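Local coordinates for protein periplasmic sensor hybrid histidine kinase (PDB 4K0D) that probably acts as a membrane-bound phosphorelay kinase that autophosphorylates on histidine from ATP, this chain being its helical, zinc-binding periplasmic sensor domain, at residues 22-36 / 52-66. Numbering follows the deposited sequence.
Sequences AAASLESAVLHVSLT and LQAALRRLEGAAARF. With ZN (zinc ion), chain C.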
ATOM      1  N   ALA B  22       4.253   3.144  -2.474  1.00 28.01           N
ATOM      2  CA  ALA B  22       5.648   3.128  -2.847  1.00 27.84           C
ATOM      3  C   ALA B  22       6.447   2.074  -2.044  1.00 29.78           C
ATOM      4  O   ALA B  22       7.423   1.514  -2.521  1.00 28.31           O
ATOM      5  CB  ALA B  22       6.254   4.528  -2.658  1.00 28.81           C
ATOM      6  N   ALA B  23       6.000   1.810  -0.826  1.00 27.83           N
ATOM      7  CA  ALA B  23       6.537   0.773  -0.003  1.00 28.75           C
ATOM      8  C   ALA B  23       6.186  -0.616  -0.589  1.00 31.71           C
ATOM      9  O   ALA B  23       7.075  -1.473  -0.745  1.00 27.63           O
ATOM     10  CB  ALA B  23       6.004   0.900   1.424  1.00 26.50           C
ATOM     11  N   ALA B  24       4.911  -0.833  -0.911  1.00 29.04           N
ATOM     12  CA  ALA B  24       4.512  -2.123  -1.496  1.00 29.68           C
ATOM     13  C   ALA B  24       5.233  -2.342  -2.803  1.00 32.60           C
ATOM     14  O   ALA B  24       5.661  -3.463  -3.127  1.00 27.01           O
ATOM     15  CB  ALA B  24       3.014  -2.191  -1.715  1.00 31.13           C
ATOM     16  N   SER B  25       5.356  -1.278  -3.575  1.00 31.60           N
ATOM     17  CA  SER B  25       5.944  -1.378  -4.895  1.00 27.85           C
ATOM     18  C   SER B  25       7.422  -1.737  -4.834  1.00 26.31           C
ATOM     19  O   SER B  25       7.915  -2.467  -5.698  1.00 25.25           O
ATOM     20  CB  SER B  25       5.802  -0.056  -5.621  1.00 30.15           C
ATOM     21  OG  SER B  25       4.879  -0.231  -6.662  1.00 45.38           O
ATOM     22  N   LEU B  26       8.120  -1.246  -3.808  1.00 22.91           N
ATOM     23  CA  LEU B  26       9.517  -1.574  -3.642  1.00 29.65           C
ATOM     24  C   LEU B  26       9.618  -3.046  -3.179  1.00 25.52           C
ATOM     25  O   LEU B  26      10.392  -3.822  -3.725  1.00 28.04           O
ATOM     26  CB  LEU B  26      10.167  -0.634  -2.633  1.00 24.07           C
ATOM     27  CG  LEU B  26      11.625  -0.926  -2.206  1.00 24.35           C
ATOM     28  CD1 LEU B  26      12.657  -0.999  -3.429  1.00 22.50           C
ATOM     29  CD2 LEU B  26      12.094   0.194  -1.260  1.00 23.88           C
ATOM     30  N   GLU B  27       8.819  -3.406  -2.176  0.50 28.23           N
ATOM     31  CA  GLU B  27       8.630  -4.814  -1.786  0.50 29.01           C
ATOM     32  C   GLU B  27       8.509  -5.712  -3.044  0.50 28.94           C
ATOM     33  O   GLU B  27       9.244  -6.682  -3.194  0.50 27.25           O
ATOM     34  CB  GLU B  27       7.416  -4.982  -0.830  0.50 29.16           C
ATOM     35  CG  GLU B  27       7.719  -4.626   0.665  0.50 28.18           C
ATOM     36  CD  GLU B  27       6.483  -4.332   1.583  0.50 34.40           C
ATOM     37  OE1 GLU B  27       5.326  -4.602   1.196  0.50 39.91           O
ATOM     38  OE2 GLU B  27       6.686  -3.799   2.714  0.50 33.21           O
ATOM     39  N   SER B  28       7.576  -5.387  -3.926  1.00 28.66           N
ATOM     40  CA  SER B  28       7.356  -6.138  -5.196  1.00 29.23           C
ATOM     41  C   SER B  28       8.586  -6.136  -6.175  1.00 28.11           C
ATOM     42  O   SER B  28       8.985  -7.196  -6.737  1.00 31.33           O
ATOM     43  CB  SER B  28       6.103  -5.591  -5.854  1.00 28.82           C
ATOM     44  OG  SER B  28       5.494  -6.502  -6.729  1.00 35.06           O
ATOM     45  N   ALA B  29       9.267  -5.009  -6.306  1.00 25.62           N
ATOM     46  CA  ALA B  29      10.411  -4.921  -7.237  1.00 29.05           C
ATOM     47  C   ALA B  29      11.512  -5.857  -6.713  1.00 28.08           C
ATOM     48  O   ALA B  29      12.298  -6.445  -7.446  1.00 26.54           O
ATOM     49  CB  ALA B  29      10.915  -3.443  -7.328  1.00 27.05           C
ATOM     50  N   VAL B  30      11.608  -5.965  -5.404  1.00 25.60           N
ATOM     51  CA  VAL B  30      12.638  -6.758  -4.812  1.00 22.41           C
ATOM     52  C   VAL B  30      12.313  -8.225  -5.051  1.00 33.70           C
ATOM     53  O   VAL B  30      13.184  -8.982  -5.510  1.00 32.11           O
ATOM     54  CB  VAL B  30      12.805  -6.455  -3.287  1.00 26.82           C
ATOM     55  CG1 VAL B  30      13.620  -7.514  -2.595  1.00 23.13           C
ATOM     56  CG2 VAL B  30      13.451  -5.141  -3.129  1.00 33.59           C
ATOM     57  N   LEU B  31      11.056  -8.614  -4.813  1.00 32.84           N
ATOM     58  CA  LEU B  31      10.637  -9.976  -5.131  1.00 30.35           C
ATOM     59  C   LEU B  31      10.924 -10.265  -6.577  1.00 35.43           C
ATOM     60  O   LEU B  31      11.395 -11.336  -6.914  1.00 35.41           O
ATOM     61  CB  LEU B  31       9.149 -10.171  -4.925  1.00 27.02           C
ATOM     62  CG  LEU B  31       8.804 -10.345  -3.445  1.00 37.61           C
ATOM     63  CD1 LEU B  31       7.326 -10.232  -3.161  1.00 31.72           C
ATOM     64  CD2 LEU B  31       9.315 -11.693  -2.954  1.00 39.29           C
ATOM     65  N   HIS B  32      10.608  -9.306  -7.431  1.00 27.33           N
ATOM     66  CA  HIS B  32      10.597  -9.531  -8.863  1.00 32.60           C
ATOM     67  C   HIS B  32      12.050  -9.722  -9.315  1.00 33.34           C
ATOM     68  O   HIS B  32      12.322 -10.563 -10.147  1.00 34.16           O
ATOM     69  CB  HIS B  32       9.854  -8.442  -9.652  1.00 29.54           C
ATOM     70  CG  HIS B  32       9.732  -8.745 -11.130  1.00 28.69           C
ATOM     71  ND1 HIS B  32       8.797  -9.603 -11.635  1.00 30.57           N
ATOM     72  CD2 HIS B  32      10.458  -8.312 -12.191  1.00 27.51           C
ATOM     73  CE1 HIS B  32       8.955  -9.737 -12.945  1.00 32.14           C
ATOM     74  NE2 HIS B  32       9.952  -8.952 -13.314  1.00 34.10           N
ATOM     75  N   VAL B  33      12.989  -8.993  -8.737  1.00 33.56           N
ATOM     76  CA  VAL B  33      14.381  -9.222  -9.091  1.00 24.52           C
ATOM     77  C   VAL B  33      14.783 -10.649  -8.640  1.00 32.67           C
ATOM     78  O   VAL B  33      15.506 -11.325  -9.325  1.00 27.83           O
ATOM     79  CB  VAL B  33      15.343  -8.204  -8.456  1.00 28.47           C
ATOM     80  CG1 VAL B  33      16.748  -8.742  -8.509  1.00 30.14           C
ATOM     81  CG2 VAL B  33      15.256  -6.741  -9.162  1.00 28.07           C
ATOM     82  N   SER B  34      14.333 -11.082  -7.468  1.00 30.43           N
ATOM     83  CA  SER B  34      14.618 -12.419  -7.022  1.00 30.36           C
ATOM     84  C   SER B  34      14.023 -13.450  -7.909  1.00 30.34           C
ATOM     85  O   SER B  34      14.666 -14.455  -8.167  1.00 31.50           O
ATOM     86  CB  SER B  34      14.103 -12.644  -5.602  1.00 38.72           C
ATOM     87  OG  SER B  34      15.101 -12.190  -4.729  1.00 44.00           O
ATOM     88  N   LEU B  35      12.790 -13.232  -8.339  1.00 26.66           N
ATOM     89  CA  LEU B  35      12.130 -14.239  -9.117  1.00 34.30           C
ATOM     90  C   LEU B  35      12.734 -14.376 -10.508  1.00 33.33           C
ATOM     91  O   LEU B  35      12.890 -15.477 -10.962  1.00 32.62           O
ATOM     92  CB  LEU B  35      10.652 -13.975  -9.225  1.00 28.52           C
ATOM     93  CG  LEU B  35       9.855 -14.841 -10.177  1.00 37.37           C
ATOM     94  CD1 LEU B  35       8.405 -15.001  -9.759  1.00 38.27           C
ATOM     95  CD2 LEU B  35       9.886 -14.161 -11.503  1.00 41.57           C
ATOM     96  N   THR B  36      13.078 -13.276 -11.155  1.00 29.64           N
ATOM     97  CA  THR B  36      13.649 -13.337 -12.500  1.00 31.91           C
ATOM     98  C   THR B  36      15.083 -13.836 -12.402  1.00 33.27           C
ATOM     99  O   THR B  36      15.571 -14.484 -13.304  1.00 31.96           O
ATOM    100  CB  THR B  36      13.627 -11.953 -13.219  1.00 29.39           C
ATOM    101  OG1 THR B  36      14.243 -10.956 -12.389  1.00 26.68           O
ATOM    102  CG2 THR B  36      12.208 -11.539 -13.521  1.00 27.79           C
ATOM    103  N   LEU B  52      15.286 -10.180 -16.192  1.00 30.36           N
ATOM    104  CA  LEU B  52      16.101  -9.870 -15.032  1.00 26.69           C
ATOM    105  C   LEU B  52      16.620  -8.455 -15.170  1.00 33.77           C
ATOM    106  O   LEU B  52      16.652  -7.654 -14.206  1.00 28.57           O
ATOM    107  CB  LEU B  52      17.287 -10.821 -14.961  1.00 29.37           C
ATOM    108  CG  LEU B  52      18.391 -10.393 -14.004  1.00 29.02           C
ATOM    109  CD1 LEU B  52      17.833 -10.245 -12.602  1.00 27.22           C
ATOM    110  CD2 LEU B  52      19.566 -11.432 -14.026  1.00 34.60           C
ATOM    111  N   GLN B  53      17.050  -8.154 -16.383  1.00 29.05           N
ATOM    112  CA  GLN B  53      17.480  -6.823 -16.710  1.00 32.25           C
ATOM    113  C   GLN B  53      16.395  -5.796 -16.488  1.00 32.86           C
ATOM    114  O   GLN B  53      16.631  -4.743 -15.884  1.00 26.97           O
ATOM    115  CB  GLN B  53      17.806  -6.746 -18.179  1.00 39.73           C
ATOM    116  CG  GLN B  53      18.970  -5.912 -18.395  1.00 47.08           C
ATOM    117  CD  GLN B  53      20.201  -6.672 -18.016  1.00 53.80           C
ATOM    118  OE1 GLN B  53      20.212  -7.915 -17.969  1.00 74.63           O
ATOM    119  NE2 GLN B  53      21.258  -5.950 -17.742  1.00 54.39           N
ATOM    120  N   ALA B  54      15.216  -6.074 -17.038  1.00 26.99           N
ATOM    121  CA  ALA B  54      14.086  -5.196 -16.802  1.00 29.74           C
ATOM    122  C   ALA B  54      13.768  -5.098 -15.302  1.00 29.60           C
ATOM    123  O   ALA B  54      13.396  -4.040 -14.824  1.00 29.73           O
ATOM    124  CB  ALA B  54      12.846  -5.678 -17.565  1.00 27.47           C
ATOM    125  N   ALA B  55      13.859  -6.192 -14.560  1.00 29.03           N
ATOM    126  CA  ALA B  55      13.517  -6.173 -13.127  1.00 27.94           C
ATOM    127  C   ALA B  55      14.447  -5.257 -12.404  1.00 25.62           C
ATOM    128  O   ALA B  55      14.068  -4.598 -11.470  1.00 29.16           O
ATOM    129  CB  ALA B  55      13.595  -7.615 -12.498  1.00 23.83           C
ATOM    130  N   LEU B  56      15.676  -5.175 -12.859  1.00 27.53           N
ATOM    131  CA  LEU B  56      16.640  -4.354 -12.174  1.00 27.83           C
ATOM    132  C   LEU B  56      16.275  -2.866 -12.349  1.00 28.23           C
ATOM    133  O   LEU B  56      16.356  -2.112 -11.417  1.00 29.66           O
ATOM    134  CB  LEU B  56      18.040  -4.614 -12.734  1.00 26.00           C
ATOM    135  CG  LEU B  56      18.694  -5.963 -12.390  1.00 32.75           C
ATOM    136  CD1 LEU B  56      20.014  -6.111 -13.136  1.00 29.68           C
ATOM    137  CD2 LEU B  56      18.885  -6.132 -10.866  1.00 26.55           C
ATOM    138  N   ARG B  57      15.918  -2.462 -13.559  1.00 29.23           N
ATOM    139  CA  ARG B  57      15.493  -1.077 -13.833  1.00 29.31           C
ATOM    140  C   ARG B  57      14.232  -0.725 -13.055  1.00 27.71           C
ATOM    141  O   ARG B  57      14.119   0.381 -12.522  1.00 28.87           O
ATOM    142  CB  ARG B  57      15.246  -0.850 -15.343  1.00 31.55           C
ATOM    143  CG  ARG B  57      16.532  -1.020 -16.186  1.00 43.69           C
ATOM    144  N   ARG B  58      13.301  -1.662 -12.988  1.00 23.49           N
ATOM    145  CA  ARG B  58      12.143  -1.495 -12.154  1.00 29.23           C
ATOM    146  C   ARG B  58      12.497  -1.288 -10.654  1.00 28.27           C
ATOM    147  O   ARG B  58      11.940  -0.423  -9.994  1.00 26.19           O
ATOM    148  CB  ARG B  58      11.252  -2.677 -12.329  1.00 28.95           C
ATOM    149  CG  ARG B  58      10.108  -2.658 -11.397  1.00 27.90           C
ATOM    150  CD  ARG B  58       9.221  -3.840 -11.710  1.00 35.44           C
ATOM    151  NE  ARG B  58       8.268  -4.089 -10.651  1.00 29.47           N
ATOM    152  CZ  ARG B  58       7.523  -5.183 -10.554  1.00 34.44           C
ATOM    153  NH1 ARG B  58       7.589  -6.117 -11.487  1.00 29.31           N
ATOM    154  NH2 ARG B  58       6.712  -5.338  -9.507  1.00 31.78           N
ATOM    155  N   LEU B  59      13.434  -2.062 -10.128  1.00 27.57           N
ATOM    156  CA  LEU B  59      13.835  -1.888  -8.759  1.00 30.38           C
ATOM    157  C   LEU B  59      14.480  -0.530  -8.576  1.00 30.89           C
ATOM    158  O   LEU B  59      14.237   0.127  -7.583  1.00 30.85           O
ATOM    159  CB  LEU B  59      14.803  -2.969  -8.314  1.00 26.26           C
ATOM    160  CG  LEU B  59      15.365  -2.843  -6.909  1.00 28.38           C
ATOM    161  CD1 LEU B  59      14.276  -2.757  -5.818  1.00 28.89           C
ATOM    162  CD2 LEU B  59      16.309  -4.052  -6.653  1.00 33.15           C
ATOM    163  N   GLU B  60      15.337  -0.109  -9.481  1.00 24.55           N
ATOM    164  CA  GLU B  60      15.927   1.208  -9.279  1.00 28.46           C
ATOM    165  C   GLU B  60      14.812   2.307  -9.246  1.00 27.55           C
ATOM    166  O   GLU B  60      14.876   3.230  -8.445  1.00 28.50           O
ATOM    167  CB  GLU B  60      16.951   1.512 -10.382  1.00 30.68           C
ATOM    168  CG  GLU B  60      18.216   0.759 -10.241  1.00 29.28           C
ATOM    169  CD  GLU B  60      18.853   0.328 -11.610  1.00 35.61           C
ATOM    170  OE1 GLU B  60      18.425   0.769 -12.686  1.00 32.70           O
ATOM    171  OE2 GLU B  60      19.787  -0.494 -11.593  1.00 33.30           O
ATOM    172  N   GLY B  61      13.797   2.173 -10.089  1.00 26.22           N
ATOM    173  CA  GLY B  61      12.675   3.131 -10.117  1.00 28.29           C
ATOM    174  C   GLY B  61      11.849   3.069  -8.842  1.00 27.51           C
ATOM    175  O   GLY B  61      11.458   4.090  -8.308  1.00 26.22           O
ATOM    176  N   ALA B  62      11.565   1.879  -8.334  1.00 26.25           N
ATOM    177  CA  ALA B  62      10.789   1.756  -7.098  1.00 26.29           C
ATOM    178  C   ALA B  62      11.559   2.332  -5.918  1.00 28.78           C
ATOM    179  O   ALA B  62      10.967   2.899  -4.980  1.00 26.51           O
ATOM    180  CB  ALA B  62      10.447   0.304  -6.804  1.00 24.77           C
ATOM    181  N   ALA B  63      12.869   2.137  -5.905  1.00 22.53           N
ATOM    182  CA  ALA B  63      13.627   2.665  -4.792  1.00 24.01           C
ATOM    183  C   ALA B  63      13.567   4.172  -4.841  1.00 34.63           C
ATOM    184  O   ALA B  63      13.392   4.817  -3.790  1.00 29.01           O
ATOM    185  CB  ALA B  63      15.079   2.180  -4.831  1.00 26.10           C
ATOM    186  N   ALA B  64      13.642   4.732  -6.054  1.00 29.21           N
ATOM    187  CA  ALA B  64      13.693   6.176  -6.209  1.00 30.58           C
ATOM    188  C   ALA B  64      12.352   6.762  -5.783  1.00 28.53           C
ATOM    189  O   ALA B  64      12.334   7.729  -5.013  1.00 30.11           O
ATOM    190  CB  ALA B  64      14.083   6.582  -7.642  1.00 26.69           C
ATOM    191  N   ARG B  65      11.226   6.152  -6.179  1.00 28.35           N
ATOM    192  CA  ARG B  65       9.919   6.652  -5.710  1.00 28.90           C
ATOM    193  C   ARG B  65       9.813   6.591  -4.202  1.00 30.46           C
ATOM    194  O   ARG B  65       9.246   7.470  -3.586  1.00 29.49           O
ATOM    195  CB  ARG B  65       8.765   5.869  -6.308  1.00 28.20           C
ATOM    196  CG  ARG B  65       8.624   6.067  -7.830  1.00 43.89           C
ATOM    197  CD  ARG B  65       7.667   5.018  -8.416  1.00 51.88           C
ATOM    198  NE  ARG B  65       6.367   4.934  -7.704  1.00 58.91           N
ATOM    199  CZ  ARG B  65       5.881   3.820  -7.146  1.00 52.28           C
ATOM    200  NH1 ARG B  65       6.589   2.705  -7.225  1.00 38.73           N
ATOM    201  NH2 ARG B  65       4.678   3.813  -6.534  1.00 49.13           N
ATOM    202  N   PHE B  66      10.322   5.529  -3.598  1.00 30.43           N
ATOM    203  CA  PHE B  66      10.212   5.391  -2.172  1.00 28.01           C
ATOM    204  C   PHE B  66      11.098   6.366  -1.430  1.00 30.89           C
ATOM    205  O   PHE B  66      10.690   6.909  -0.416  1.00 27.54           O
ATOM    206  CB  PHE B  66      10.590   3.990  -1.755  1.00 32.12           C
ATOM    207  CG  PHE B  66      10.510   3.756  -0.277  1.00 28.07           C
ATOM    208  CD1 PHE B  66       9.284   3.576   0.327  1.00 25.83           C
ATOM    209  CD2 PHE B  66      11.669   3.632   0.483  1.00 26.40           C
ATOM    210  CE1 PHE B  66       9.217   3.300   1.694  1.00 30.73           C
ATOM    211  CE2 PHE B  66      11.620   3.352   1.819  1.00 31.92           C
ATOM    212  CZ  PHE B  66      10.401   3.198   2.431  1.00 34.01           C
TER
HETATM  213 ZN    ZN C 201       7.261 -10.471 -10.613  1.00 35.47          ZN
HETATM  214  O   HOH W   1       8.308   2.460  -4.806  1.00 27.69           O
HETATM  215  O   HOH W   2       7.231  -2.530  -8.365  1.00 30.39           O
HETATM  216  O   HOH W   3      11.656  -5.504 -10.089  1.00 26.09           O
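R58 reaches across from helix 46-68 and sets NH1 of its guanidinium over one face of the H32 ring. NH1 of R58 sits 3.4 Å from CG of H32, displaced toward the rim of the ring. The two planes are 28° apart. The chain of R58 is extended, with CG anti to the backbone N (chi1 174°), and this carries the charged end past A29 to the level of S28. Its NE donates to a water that also binds the carbonyl oxygen of S25, and its NH2 makes a salt bridge with E14 of the second subunit. H32 ND1 binds a zinc ion at 2.0 Å, and D10 and E14 of that subunit bind the same ion. With an alanine in place of R58, E14 of the second subunit would probably lose its charged mate and the H32 ring its cover on that face. Helices 16-42 and 46-68 form an antiparallel hairpin within the helical bundle; the axes of segments 22-36 and 52-66 approach to 8.6 Å, at 158°. Packing is knobs-into-holes. L59 inserts among L26, A29, V30 and V33, while L26 inserts among L59, A62, A63 and F66. CD1 of L26 and CD1 of L59 press tightly together at 3.4 Å. L26 CD2 meets the F66 ring, and the two side chains cross at about a right angle. A29 CB packs 3.8 Å from A62 CB. These small side chains are consistent with the close backbones. Toward H32, a water bridges the carbonyl oxygens of A29 and A55.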